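Glycosyl transferase (Staphylococcus aureus, PDB 5U02) belongs to the TarS-type glycosyl transferases, the chain modelled here comprising the helical linker domain and two C-terminal beta domains of that family. Local coordinates at residues 65-70 with 87-92; 93-98 with 121-126; 135-140 with 224-229; 232-237 with 263-268. One frame throughout, in Å; residues are numbered along the deposited sequence.

Contact 1: 65-70 with 87-92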
loop_
_atom_site.group_PDB
_atom_site.type_symbol
_atom_site.label_atom_id
_atom_site.label_comp_id
_atom_site.label_asym_id
_atom_site.label_seq_id
_atom_site.Cartn_x
_atom_site.Cartn_y
_atom_site.Cartn_z
ATOM N N PHE A 65 -7.590 47.442 -13.854
ATOM C CA PHE A 65 -6.991 47.530 -12.527
ATOM C C PHE A 65 -5.650 46.804 -12.482
ATOM O O PHE A 65 -4.642 47.368 -12.040
ATOM C CB PHE A 65 -7.970 46.981 -11.484
ATOM C CG PHE A 65 -7.319 46.470 -10.225
ATOM C CD1 PHE A 65 -7.523 45.163 -9.815
ATOM C CD2 PHE A 65 -6.521 47.293 -9.445
ATOM C CE1 PHE A 65 -6.940 44.683 -8.657
ATOM C CE2 PHE A 65 -5.929 46.815 -8.288
ATOM C CZ PHE A 65 -6.141 45.508 -7.894
ATOM N N ILE A 66 -5.611 45.552 -12.946
ATOM C CA ILE A 66 -4.353 44.814 -12.974
ATOM C C ILE A 66 -3.382 45.406 -13.995
ATOM O O ILE A 66 -2.167 45.202 -13.886
ATOM C CB ILE A 66 -4.630 43.317 -13.234
ATOM C CG1 ILE A 66 -5.508 42.741 -12.120
ATOM C CG2 ILE A 66 -3.342 42.507 -13.304
ATOM C CD1 ILE A 66 -4.855 42.747 -10.758
ATOM N N GLN A 67 -3.879 46.160 -14.979
ATOM C CA GLN A 67 -2.975 46.869 -15.882
ATOM C C GLN A 67 -2.164 47.929 -15.146
ATOM O O GLN A 67 -1.060 48.277 -15.578
ATOM C CB GLN A 67 -3.760 47.512 -17.028
ATOM C CG GLN A 67 -3.835 46.665 -18.288
ATOM C CD GLN A 67 -5.013 47.031 -19.171
ATOM O OE1 GLN A 67 -5.603 48.103 -19.028
ATOM N NE2 GLN A 67 -5.359 46.139 -20.092
ATOM N N ALA A 68 -2.691 48.445 -14.032
ATOM C CA ALA A 68 -2.029 49.529 -13.317
ATOM C C ALA A 68 -0.834 49.056 -12.502
ATOM O O ALA A 68 0.065 49.858 -12.227
ATOM C CB ALA A 68 -3.024 50.239 -12.401
ATOM N N VAL A 69 -0.802 47.790 -12.102
ATOM C CA VAL A 69 0.311 47.281 -11.304
ATOM C C VAL A 69 1.393 46.771 -12.249
ATOM O O VAL A 69 1.084 46.098 -13.243
ATOM C CB VAL A 69 -0.145 46.193 -10.320
ATOM C CG1 VAL A 69 -0.848 46.823 -9.133
ATOM C CG2 VAL A 69 -1.067 45.206 -10.998
ATOM N N PRO A 70 2.661 47.076 -11.988
ATOM C CA PRO A 70 3.718 46.714 -12.938
ATOM C C PRO A 70 3.903 45.209 -13.038
ATOM O O PRO A 70 3.648 44.462 -12.091
ATOM C CB PRO A 70 4.967 47.384 -12.351
ATOM C CG PRO A 70 4.452 48.418 -11.400
ATOM C CD PRO A 70 3.181 47.854 -10.851
ATOM N N TYR A 87 -3.587 36.751 -17.255
ATOM C CA TYR A 87 -4.842 36.771 -18.000
ATOM C C TYR A 87 -5.743 37.933 -17.604
ATOM O O TYR A 87 -6.700 38.224 -18.330
ATOM C CB TYR A 87 -5.596 35.452 -17.823
ATOM C CG TYR A 87 -4.850 34.251 -18.357
ATOM C CD1 TYR A 87 -4.514 34.156 -19.701
ATOM C CD2 TYR A 87 -4.495 33.205 -17.519
ATOM C CE1 TYR A 87 -3.832 33.057 -20.189
ATOM C CE2 TYR A 87 -3.816 32.108 -17.996
ATOM C CZ TYR A 87 -3.489 32.038 -19.329
ATOM O OH TYR A 87 -2.813 30.939 -19.792
ATOM N N ALA A 88 -5.473 38.596 -16.477
ATOM C CA ALA A 88 -6.210 39.811 -16.144
ATOM C C ALA A 88 -5.834 40.946 -17.086
ATOM O O ALA A 88 -6.705 41.540 -17.732
ATOM C CB ALA A 88 -5.951 40.210 -14.692
ATOM N N ARG A 89 -4.538 41.260 -17.180
ATOM C CA ARG A 89 -4.087 42.283 -18.119
ATOM C C ARG A 89 -4.520 41.949 -19.540
ATOM O O ARG A 89 -4.869 42.845 -20.317
ATOM C CB ARG A 89 -2.567 42.435 -18.056
ATOM C CG ARG A 89 -2.029 42.924 -16.726
ATOM C CD ARG A 89 -0.527 43.146 -16.806
ATOM N NE ARG A 89 0.059 43.400 -15.495
ATOM C CZ ARG A 89 0.483 42.447 -14.672
ATOM N NH1 ARG A 89 1.003 42.764 -13.493
ATOM N NH2 ARG A 89 0.384 41.173 -15.026
ATOM N N ALA A 90 -4.508 40.667 -19.892
ATOM C CA ALA A 90 -4.940 40.228 -21.211
ATOM C C ALA A 90 -6.455 40.146 -21.341
ATOM O O ALA A 90 -6.944 39.859 -22.439
ATOM C CB ALA A 90 -4.318 38.869 -21.543
ATOM N N LYS A 91 -7.190 40.400 -20.260
ATOM C CA LYS A 91 -8.653 40.323 -20.227
ATOM C C LYS A 91 -9.150 39.075 -20.950
ATOM O O LYS A 91 -10.007 39.114 -21.833
ATOM C CB LYS A 91 -9.277 41.595 -20.791
ATOM C CG LYS A 91 -8.555 42.852 -20.343
ATOM C CD LYS A 91 -9.329 44.102 -20.704
ATOM C CE LYS A 91 -8.821 45.299 -19.914
ATOM N NZ LYS A 91 -9.901 46.275 -19.600
ATOM N N ASP A 92 -8.581 37.952 -20.534
ATOM C CA ASP A 92 -8.791 36.642 -21.139
ATOM C C ASP A 92 -9.481 35.769 -20.098
ATOM O O ASP A 92 -8.821 35.175 -19.242
ATOM C CB ASP A 92 -7.451 36.056 -21.572
ATOM C CG ASP A 92 -7.592 34.784 -22.372
ATOM O OD1 ASP A 92 -8.677 34.166 -22.358
ATOM O OD2 ASP A 92 -6.595 34.399 -23.014
#

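Contact 2: 93-98 with 121-126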
loop_
_atom_site.group_PDB
_atom_site.type_symbol
_atom_site.label_atom_id
_atom_site.label_comp_id
_atom_site.label_asym_id
_atom_site.label_seq_id
_atom_site.Cartn_x
_atom_site.Cartn_y
_atom_site.Cartn_z
ATOM N N ILE A 93 -10.812 35.686 -20.171
ATOM C CA ILE A 93 -11.570 34.986 -19.138
ATOM C C ILE A 93 -11.899 33.548 -19.513
ATOM O O ILE A 93 -12.303 32.770 -18.633
ATOM C CB ILE A 93 -12.859 35.751 -18.770
ATOM C CG1 ILE A 93 -13.246 35.428 -17.329
ATOM C CG2 ILE A 93 -13.986 35.395 -19.729
ATOM C CD1 ILE A 93 -14.464 36.119 -16.874
ATOM N N ASP A 94 -11.735 33.159 -20.779
ATOM C CA ASP A 94 -11.736 31.733 -21.094
ATOM C C ASP A 94 -10.569 31.040 -20.406
ATOM O O ASP A 94 -10.712 29.930 -19.883
ATOM C CB ASP A 94 -11.673 31.508 -22.608
ATOM C CG ASP A 94 -11.522 30.032 -22.976
ATOM O OD1 ASP A 94 -10.370 29.551 -23.078
ATOM O OD2 ASP A 94 -12.562 29.362 -23.151
ATOM N N ASN A 95 -9.408 31.695 -20.385
ATOM C CA ASN A 95 -8.241 31.166 -19.692
ATOM C C ASN A 95 -8.250 31.509 -18.210
ATOM O O ASN A 95 -7.751 30.722 -17.400
ATOM C CB ASN A 95 -6.959 31.695 -20.339
ATOM C CG ASN A 95 -6.692 31.079 -21.698
ATOM O OD1 ASN A 95 -6.620 31.774 -22.711
ATOM N ND2 ASN A 95 -6.519 29.766 -21.721
ATOM N N TYR A 96 -8.787 32.674 -17.835
ATOM C CA TYR A 96 -8.870 33.021 -16.419
ATOM C C TYR A 96 -9.701 31.999 -15.657
ATOM O O TYR A 96 -9.295 31.519 -14.592
ATOM C CB TYR A 96 -9.457 34.422 -16.241
ATOM C CG TYR A 96 -9.320 34.976 -14.835
ATOM C CD1 TYR A 96 -10.182 34.580 -13.817
ATOM C CD2 TYR A 96 -8.333 35.902 -14.529
ATOM C CE1 TYR A 96 -10.053 35.080 -12.539
ATOM C CE2 TYR A 96 -8.202 36.415 -13.255
ATOM C CZ TYR A 96 -9.066 36.005 -12.263
ATOM O OH TYR A 96 -8.934 36.516 -10.990
ATOM N N ARG A 97 -10.884 31.664 -16.178
ATOM C CA ARG A 97 -11.687 30.645 -15.518
ATOM C C ARG A 97 -10.982 29.298 -15.565
ATOM O O ARG A 97 -10.893 28.609 -14.543
ATOM C CB ARG A 97 -13.077 30.562 -16.148
ATOM C CG ARG A 97 -14.005 29.620 -15.401
ATOM C CD ARG A 97 -15.416 29.613 -15.977
ATOM N NE ARG A 97 -15.423 29.701 -17.429
ATOM C CZ ARG A 97 -15.911 30.729 -18.120
ATOM N NH1 ARG A 97 -16.455 31.766 -17.493
ATOM N NH2 ARG A 97 -15.869 30.715 -19.448
ATOM N N THR A 98 -10.432 28.938 -16.731
ATOM C CA THR A 98 -9.680 27.692 -16.860
ATOM C C THR A 98 -8.659 27.542 -15.738
ATOM O O THR A 98 -8.539 26.466 -15.144
ATOM C CB THR A 98 -8.986 27.626 -18.224
ATOM O OG1 THR A 98 -9.966 27.626 -19.271
ATOM C CG2 THR A 98 -8.140 26.368 -18.334
ATOM N N GLN A 121 0.769 24.601 -18.203
ATOM C CA GLN A 121 0.217 25.263 -19.380
ATOM C C GLN A 121 -1.277 24.973 -19.397
ATOM O O GLN A 121 -1.682 23.807 -19.471
ATOM C CB GLN A 121 0.889 24.786 -20.671
ATOM C CG GLN A 121 0.131 25.224 -21.931
ATOM C CD GLN A 121 0.552 24.483 -23.206
ATOM O OE1 GLN A 121 0.637 23.260 -23.225
ATOM N NE2 GLN A 121 0.792 25.230 -24.278
ATOM N N PHE A 122 -2.093 26.027 -19.311
ATOM C CA PHE A 122 -3.515 25.827 -19.046
ATOM C C PHE A 122 -4.312 25.507 -20.306
ATOM O O PHE A 122 -5.354 24.846 -20.220
ATOM C CB PHE A 122 -4.093 27.057 -18.351
ATOM C CG PHE A 122 -3.634 27.216 -16.927
ATOM C CD1 PHE A 122 -4.280 26.555 -15.889
ATOM C CD2 PHE A 122 -2.547 28.014 -16.628
ATOM C CE1 PHE A 122 -3.848 26.703 -14.578
ATOM C CE2 PHE A 122 -2.114 28.167 -15.327
ATOM C CZ PHE A 122 -2.762 27.511 -14.298
ATOM N N ASN A 123 -3.854 25.954 -21.471
ATOM C CA ASN A 123 -4.526 25.656 -22.729
ATOM C C ASN A 123 -3.486 25.515 -23.829
ATOM O O ASN A 123 -2.333 25.926 -23.677
ATOM C CB ASN A 123 -5.562 26.732 -23.094
ATOM C CG ASN A 123 -6.949 26.420 -22.549
ATOM O OD1 ASN A 123 -7.678 25.599 -23.109
ATOM N ND2 ASN A 123 -7.312 27.061 -21.444
ATOM N N GLU A 124 -3.910 24.926 -24.944
ATOM C CA GLU A 124 -2.996 24.671 -26.048
ATOM C C GLU A 124 -2.482 25.981 -26.632
ATOM O O GLU A 124 -3.261 26.888 -26.938
ATOM C CB GLU A 124 -3.695 23.844 -27.126
ATOM C CG GLU A 124 -2.776 23.334 -28.225
ATOM C CD GLU A 124 -3.462 22.337 -29.139
ATOM O OE1 GLU A 124 -4.587 22.625 -29.601
ATOM O OE2 GLU A 124 -2.879 21.260 -29.389
ATOM N N GLY A 125 -1.160 26.080 -26.777
ATOM C CA GLY A 125 -0.527 27.256 -27.333
ATOM C C GLY A 125 -0.171 28.337 -26.332
ATOM O O GLY A 125 0.586 29.252 -26.676
ATOM N N GLU A 126 -0.689 28.261 -25.109
ATOM C CA GLU A 126 -0.435 29.271 -24.097
ATOM C C GLU A 126 0.901 29.005 -23.405
ATOM O O GLU A 126 1.407 27.878 -23.423
ATOM C CB GLU A 126 -1.580 29.276 -23.088
ATOM C CG GLU A 126 -2.018 30.655 -22.620
ATOM C CD GLU A 126 -2.812 31.419 -23.657
ATOM O OE1 GLU A 126 -2.931 32.655 -23.516
ATOM O OE2 GLU A 126 -3.322 30.790 -24.606
#

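Contact 3: 135-140 with 224-229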
loop_
_atom_site.group_PDB
_atom_site.type_symbol
_atom_site.label_atom_id
_atom_site.label_comp_id
_atom_site.label_asym_id
_atom_site.label_seq_id
_atom_site.Cartn_x
_atom_site.Cartn_y
_atom_site.Cartn_z
ATOM N N ALA A 135 -0.811 24.247 -2.339
ATOM C CA ALA A 135 -1.489 24.555 -1.091
ATOM C C ALA A 135 -2.046 23.284 -0.454
ATOM O O ALA A 135 -2.135 22.229 -1.083
ATOM C CB ALA A 135 -2.600 25.578 -1.326
ATOM N N LYS A 136 -2.418 23.397 0.816
ATOM C CA LYS A 136 -2.933 22.254 1.544
ATOM C C LYS A 136 -4.292 21.838 0.987
ATOM O O LYS A 136 -5.132 22.691 0.676
ATOM C CB LYS A 136 -3.050 22.582 3.030
ATOM C CG LYS A 136 -2.538 21.495 3.950
ATOM C CD LYS A 136 -2.224 22.039 5.329
ATOM C CE LYS A 136 -3.354 21.764 6.304
ATOM N NZ LYS A 136 -2.943 22.036 7.711
ATOM N N PRO A 137 -4.544 20.540 0.815
ATOM C CA PRO A 137 -5.854 20.106 0.324
ATOM C C PRO A 137 -6.937 20.313 1.366
ATOM O O PRO A 137 -6.708 20.195 2.569
ATOM C CB PRO A 137 -5.664 18.610 0.045
ATOM C CG PRO A 137 -4.521 18.212 0.907
ATOM C CD PRO A 137 -3.601 19.407 0.918
ATOM N N LYS A 138 -8.133 20.614 0.883
ATOM C CA LYS A 138 -9.319 20.609 1.729
ATOM C C LYS A 138 -9.858 19.191 1.831
ATOM O O LYS A 138 -9.964 18.482 0.826
ATOM C CB LYS A 138 -10.396 21.541 1.162
ATOM C CG LYS A 138 -9.993 23.002 1.100
ATOM C CD LYS A 138 -10.020 23.640 2.481
ATOM C CE LYS A 138 -9.941 25.157 2.389
ATOM N NZ LYS A 138 -10.110 25.815 3.721
ATOM N N VAL A 139 -10.187 18.767 3.050
ATOM C CA VAL A 139 -10.640 17.406 3.306
ATOM C C VAL A 139 -12.010 17.458 3.959
ATOM O O VAL A 139 -12.227 18.238 4.893
ATOM C CB VAL A 139 -9.647 16.634 4.191
ATOM C CG1 VAL A 139 -10.183 15.236 4.482
ATOM C CG2 VAL A 139 -8.294 16.552 3.519
ATOM N N LYS A 140 -12.929 16.628 3.472
ATOM C CA LYS A 140 -14.228 16.453 4.105
ATOM C C LYS A 140 -14.408 14.977 4.438
ATOM O O LYS A 140 -14.169 14.112 3.587
ATOM C CB LYS A 140 -15.366 16.964 3.208
ATOM C CG LYS A 140 -16.744 16.783 3.829
ATOM C CD LYS A 140 -17.888 16.918 2.836
ATOM C CE LYS A 140 -19.218 17.014 3.581
ATOM N NZ LYS A 140 -20.344 17.502 2.737
ATOM N N GLU A 224 7.422 16.248 0.051
ATOM C CA GLU A 224 6.700 17.328 0.713
ATOM C C GLU A 224 5.425 16.754 1.320
ATOM O O GLU A 224 4.589 16.193 0.605
ATOM C CB GLU A 224 6.378 18.453 -0.269
ATOM N N VAL A 225 5.278 16.892 2.636
ATOM C CA VAL A 225 4.222 16.224 3.386
ATOM C C VAL A 225 3.246 17.263 3.919
ATOM O O VAL A 225 3.655 18.257 4.533
ATOM C CB VAL A 225 4.798 15.379 4.535
ATOM C CG1 VAL A 225 3.687 14.630 5.233
ATOM C CG2 VAL A 225 5.847 14.413 4.007
ATOM N N PHE A 226 1.959 17.030 3.688
ATOM C CA PHE A 226 0.897 17.808 4.302
ATOM C C PHE A 226 0.264 17.000 5.427
ATOM O O PHE A 226 0.001 15.803 5.275
ATOM C CB PHE A 226 -0.174 18.196 3.281
ATOM C CG PHE A 226 0.316 19.129 2.211
ATOM C CD1 PHE A 226 0.642 20.443 2.511
ATOM C CD2 PHE A 226 0.441 18.694 0.902
ATOM C CE1 PHE A 226 1.091 21.303 1.527
ATOM C CE2 PHE A 226 0.889 19.550 -0.088
ATOM C CZ PHE A 226 1.215 20.855 0.225
ATOM N N GLU A 227 0.040 17.655 6.557
ATOM C CA GLU A 227 -0.678 17.071 7.682
ATOM C C GLU A 227 -2.003 17.814 7.785
ATOM O O GLU A 227 -2.033 18.987 8.171
ATOM C CB GLU A 227 0.138 17.188 8.970
ATOM C CG GLU A 227 -0.078 16.059 9.966
ATOM C CD GLU A 227 0.500 16.376 11.338
ATOM O OE1 GLU A 227 0.514 15.476 12.208
ATOM O OE2 GLU A 227 0.936 17.528 11.548
ATOM N N VAL A 228 -3.095 17.153 7.416
ATOM C CA VAL A 228 -4.409 17.787 7.404
ATOM C C VAL A 228 -5.237 17.185 8.530
ATOM O O VAL A 228 -5.558 15.989 8.502
ATOM C CB VAL A 228 -5.117 17.630 6.053
ATOM C CG1 VAL A 228 -6.496 18.294 6.108
ATOM C CG2 VAL A 228 -4.278 18.235 4.946
ATOM N N ARG A 229 -5.579 18.014 9.522
ATOM C CA ARG A 229 -6.467 17.594 10.600
ATOM C C ARG A 229 -7.889 17.518 10.064
ATOM O O ARG A 229 -8.339 18.422 9.353
ATOM C CB ARG A 229 -6.365 18.571 11.777
ATOM C CG ARG A 229 -7.202 18.211 12.991
ATOM C CD ARG A 229 -6.384 17.367 13.949
ATOM N NE ARG A 229 -7.016 17.171 15.238
ATOM C CZ ARG A 229 -7.965 16.267 15.468
ATOM N NH1 ARG A 229 -8.408 15.495 14.484
ATOM N NH2 ARG A 229 -8.502 16.133 16.683
HETATM O O HOH W 1 -4.988 21.045 9.172
HETATM O O HOH W 2 -10.296 19.204 7.430
#

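Contact 4: 232-237 with 263-268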
loop_
_atom_site.group_PDB
_atom_site.type_symbol
_atom_site.label_atom_id
_atom_site.label_comp_id
_atom_site.label_asym_id
_atom_site.label_seq_id
_atom_site.Cartn_x
_atom_site.Cartn_y
_atom_site.Cartn_z
ATOM N N ASN A 232 -13.698 18.644 10.924
ATOM C CA ASN A 232 -14.491 19.866 11.018
ATOM C C ASN A 232 -15.365 20.081 9.789
ATOM O O ASN A 232 -16.391 20.767 9.886
ATOM C CB ASN A 232 -13.576 21.077 11.258
ATOM C CG ASN A 232 -12.669 21.382 10.076
ATOM O OD1 ASN A 232 -12.975 22.250 9.259
ATOM N ND2 ASN A 232 -11.545 20.681 9.986
ATOM N N GLN A 233 -14.991 19.514 8.644
ATOM C CA GLN A 233 -15.868 19.407 7.487
ATOM C C GLN A 233 -16.260 17.943 7.355
ATOM O O GLN A 233 -15.388 17.073 7.252
ATOM C CB GLN A 233 -15.186 19.911 6.213
ATOM C CG GLN A 233 -14.787 21.377 6.260
ATOM C CD GLN A 233 -15.952 22.283 6.624
ATOM O OE1 GLN A 233 -17.040 22.173 6.055
ATOM N NE2 GLN A 233 -15.733 23.174 7.587
ATOM N N ARG A 234 -17.559 17.669 7.373
ATOM C CA ARG A 234 -18.007 16.287 7.386
ATOM C C ARG A 234 -19.481 16.223 7.027
ATOM O O ARG A 234 -20.218 17.203 7.167
ATOM C CB ARG A 234 -17.777 15.643 8.757
ATOM C CG ARG A 234 -18.558 16.317 9.878
ATOM C CD ARG A 234 -18.365 15.587 11.191
ATOM N NE ARG A 234 -19.082 16.220 12.294
ATOM C CZ ARG A 234 -18.560 17.142 13.096
ATOM N NH1 ARG A 234 -17.308 17.549 12.923
ATOM N NH2 ARG A 234 -19.286 17.651 14.080
ATOM N N ASN A 235 -19.898 15.050 6.559
ATOM C CA ASN A 235 -21.312 14.725 6.580
ATOM C C ASN A 235 -21.752 14.495 8.023
ATOM O O ASN A 235 -20.932 14.289 8.923
ATOM C CB ASN A 235 -21.605 13.487 5.730
ATOM C CG ASN A 235 -21.585 13.781 4.243
ATOM O OD1 ASN A 235 -21.924 14.881 3.813
ATOM N ND2 ASN A 235 -21.196 12.788 3.447
ATOM N N LYS A 236 -23.062 14.538 8.237
ATOM C CA LYS A 236 -23.596 14.413 9.586
ATOM C C LYS A 236 -23.144 13.101 10.219
ATOM O O LYS A 236 -23.298 12.028 9.628
ATOM C CB LYS A 236 -25.123 14.500 9.560
ATOM C CG LYS A 236 -25.757 14.708 10.930
ATOM C CD LYS A 236 -27.277 14.669 10.847
ATOM C CE LYS A 236 -27.920 15.034 12.180
ATOM N NZ LYS A 236 -29.412 15.091 12.091
ATOM N N TYR A 237 -22.556 13.200 11.412
ATOM C CA TYR A 237 -22.103 12.019 12.138
ATOM C C TYR A 237 -23.282 11.095 12.413
ATOM O O TYR A 237 -24.340 11.538 12.877
ATOM C CB TYR A 237 -21.428 12.445 13.440
ATOM C CG TYR A 237 -20.799 11.324 14.246
ATOM C CD1 TYR A 237 -19.747 10.572 13.732
ATOM C CD2 TYR A 237 -21.230 11.051 15.538
ATOM C CE1 TYR A 237 -19.161 9.564 14.477
ATOM C CE2 TYR A 237 -20.644 10.048 16.290
ATOM C CZ TYR A 237 -19.615 9.310 15.755
ATOM O OH TYR A 237 -19.042 8.312 16.505
ATOM N N ASP A 263 -12.570 22.888 20.470
ATOM C CA ASP A 263 -12.022 24.119 19.916
ATOM C C ASP A 263 -12.257 24.231 18.415
ATOM O O ASP A 263 -12.617 25.309 17.928
ATOM C CB ASP A 263 -10.529 24.229 20.235
ATOM C CG ASP A 263 -9.754 22.974 19.878
ATOM O OD1 ASP A 263 -10.282 22.113 19.142
ATOM O OD2 ASP A 263 -8.595 22.859 20.321
ATOM N N PHE A 264 -12.057 23.144 17.658
ATOM C CA PHE A 264 -12.147 23.224 16.204
ATOM C C PHE A 264 -13.004 22.129 15.584
ATOM O O PHE A 264 -12.996 21.983 14.357
ATOM C CB PHE A 264 -10.749 23.206 15.572
ATOM C CG PHE A 264 -9.888 24.349 16.004
ATOM C CD1 PHE A 264 -10.124 25.629 15.530
ATOM C CD2 PHE A 264 -8.852 24.153 16.902
ATOM C CE1 PHE A 264 -9.336 26.692 15.938
ATOM C CE2 PHE A 264 -8.062 25.210 17.315
ATOM C CZ PHE A 264 -8.302 26.479 16.831
ATOM N N ASN A 265 -13.732 21.355 16.390
ATOM C CA ASN A 265 -14.749 20.436 15.877
ATOM C C ASN A 265 -14.138 19.340 15.001
ATOM O O ASN A 265 -14.757 18.881 14.037
ATOM C CB ASN A 265 -15.833 21.209 15.115
ATOM C CG ASN A 265 -17.132 20.446 15.001
ATOM O OD1 ASN A 265 -17.417 19.560 15.803
ATOM N ND2 ASN A 265 -17.930 20.787 13.995
ATOM N N ASN A 266 -12.916 18.919 15.311
ATOM C CA ASN A 266 -12.263 17.830 14.604
ATOM C C ASN A 266 -12.476 16.518 15.351
ATOM O O ASN A 266 -12.757 16.500 16.548
ATOM C CB ASN A 266 -10.767 18.105 14.438
ATOM C CG ASN A 266 -10.493 19.260 13.498
ATOM O OD1 ASN A 266 -10.003 20.308 13.915
ATOM N ND2 ASN A 266 -10.817 19.082 12.230
ATOM N N ILE A 267 -12.317 15.412 14.634
ATOM C CA ILE A 267 -12.668 14.107 15.182
ATOM C C ILE A 267 -11.437 13.463 15.803
ATOM O O ILE A 267 -10.326 13.542 15.263
ATOM C CB ILE A 267 -13.300 13.210 14.100
ATOM C CG1 ILE A 267 -13.829 11.917 14.722
ATOM C CG2 ILE A 267 -12.309 12.911 12.976
ATOM C CD1 ILE A 267 -14.714 11.124 13.796
ATOM N N SER A 268 -11.635 12.835 16.960
ATOM C CA SER A 268 -10.573 12.141 17.671
ATOM C C SER A 268 -11.127 10.838 18.234
ATOM O O SER A 268 -12.334 10.587 18.204
ATOM C CB SER A 268 -9.986 13.016 18.784
ATOM O OG SER A 268 -9.409 14.198 18.253
HETATM O O HOH W 3 -17.363 22.933 11.678
#

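Contact 1: 65-70 with 87-92
The ends of two helices meet here, 56-68 and 82-89 of the helical linker domain, in a partly buried contact with a small apolar floor and an arginine reaching across it. On the floor, I66 CG1 lies 3.6 Å from A88 CB, while I66 also leans on L34 and F38 of helix 23-40. The other branch, CG2, anti to the backbone N, lies over the face of the R89 guanidinium, about 4.0 Å above its centre. R89 runs extended from CG to NE, and this length carries its head past the last turn of helix 56-68. There NH1 makes a weak but fairly straight hydrogen bond to V69 O (3.3 Å, 163°), the oxygen sitting at the guanidinium edge, in its plane. NH2 turns to a salt bridge with D74. At the opposite end of the contact, Q67 NE2 gives a weak bond to R89 O (3.3 Å), and K91 CE packs against the same nitrogen at 3.6 Å. K91 closes helix 82-89 with a Schellman motif and sends NZ to N60 O. The arginine's charge is thus probably balanced by D74, while the weak bond to V69 O and the isoleucine methyl help hold the guanidinium.

Contact 2: 93-98 with 121-126
Helix 93-105 presents its first turns to an irregular connection between strands 117-121 and 129-132, and the backbones stay well apart, the nearest CA pair being T98 and F122 at 6.8 Å. A type II beta turn from N123 to E126 shapes the connection; G125 holds its third position with positive phi (89°), and E126 N bonds back to N123 O at 3.2 Å. Q121 NE2 ties the start of the segment to its end by meeting E126 O on a lone pair, in the carbonyl plane, 2.8 Å away.

Across the gap the side chains of T98 and N123 come from opposite directions. N123 ND2 reaches T98 OG1 in a weak hydrogen bond of 3.5 Å and also lies against the methyl CG2. That methyl, anti to the backbone N of T98, is turned outward to F122, 3.7 Å from its carbonyl O and 4.1 Å from its CB. The F122 ring itself packs on V99, S102 and Y103 farther along the helix and on P83. N95, buried, faces N123 with the two amide planes 68° apart, and its side chain lies near the E126 carboxylate; the chain of E126 packs through CG on Y87. The helix is therefore joined to the small beta sheet through a mainly polar interface whose one clear cross-link is weak, with F122 supplying the apolar cover beside it.

Contact 3: 135-140 with 224-229
V228 and F226 point the same way from strand 224-229 and form the apolar centre against the chain leading into strand 138-146. V228 parts its two methyls: CG1, anti to the backbone N (chi1 179°), meets V139 CG2 at 3.6 Å, while CG2 lies 4.0 Å from P137 CG and also touches the K136 chain. The F226 ring takes P137 CD over a face, 4.1 Å from CD2, and K136 CA lies above the plane too, offset toward the rim. K136 slides past the ring in the opposite direction, its CG 3.6 Å from F226 CD1.

Strand 224-229 here packs against strand 138-146 and the chain that leads into it, in an antiparallel beta domain of the E-set clan, consistent with a sandwich-like immunoglobulin-type fold. The two strands are not paired with each other: F226 and V228 bond through their backbones to strand 212-221, whereas K138 and K140 bond to strand 150-159. V139 adds L155 and L157 to the same core.

Farther out, the K136 chain bends at chi3 (99°) and brings NZ round to the backbone of the strand. NZ bonds to E227 O at 3.2 Å, from 24° out of the carbonyl plane, and to a water, 2.7 Å away, that also accepts from R229 N. The E227 carboxylate turns to a salt bridge with K172. A second water lies within bonding reach of R229 O (2.9 Å) and, more weakly, of V139 O, though it has too few protons for all the acceptors around it.

Contact 4: 232-237 with 263-268
N265 O is approached from two sides by the segment 232-237: R234 NH1 gives it a weak, bent hydrogen bond (3.1 Å, 133°), and N232 CA brings a CA-H...O contact at 3.2 Å. The oxygen sits at the edge of the guanidinium, in its plane. R234 NH2 makes the straighter bond, 3.2 Å to N265 OD1 at 161°, so both hydrogen-bonding nitrogens at the end of the arginine address one residue. The N265 amide stands steeply to the guanidinium, planes 74° apart, its CG anti to the backbone N and directed to R234. Its ND2 shares a water with N232 O, while N232 CB rests 3.3 Å from F264 O. R234 NH1 also bonds to G231 O, and the guanidinium makes a cation-pi contact with F260 of strand 252-260. R234 thus joins the loop to the residues just before strand 267-274; its charge is probably eased by the carbonyl and amide oxygens and by the F260 ring.

Overall arrangement
The contacts follow one another along the chain as two neighbouring pairs. Contacts 1 and 2, with centres about 15 Å apart, belong to the helical end of the molecule: helices 82-89 and 93-105 are consecutive, and Y87 of contact 1 packs on N95 and E126 of contact 2. Contacts 3 and 4, their centres also about 15 Å apart, share the branched antiparallel sheet of the first C-terminal domain, where R229 NH1 probably bonds to I267 O. Between the pairs the nearest atoms are about 13 Å apart, between contacts 2 and 3, and contacts 1 and 4 lie about 41 Å apart, centre to centre. The chain is elongated, and these four contacts fall in two groups, one at its helical end and one in the first C-terminal beta domain.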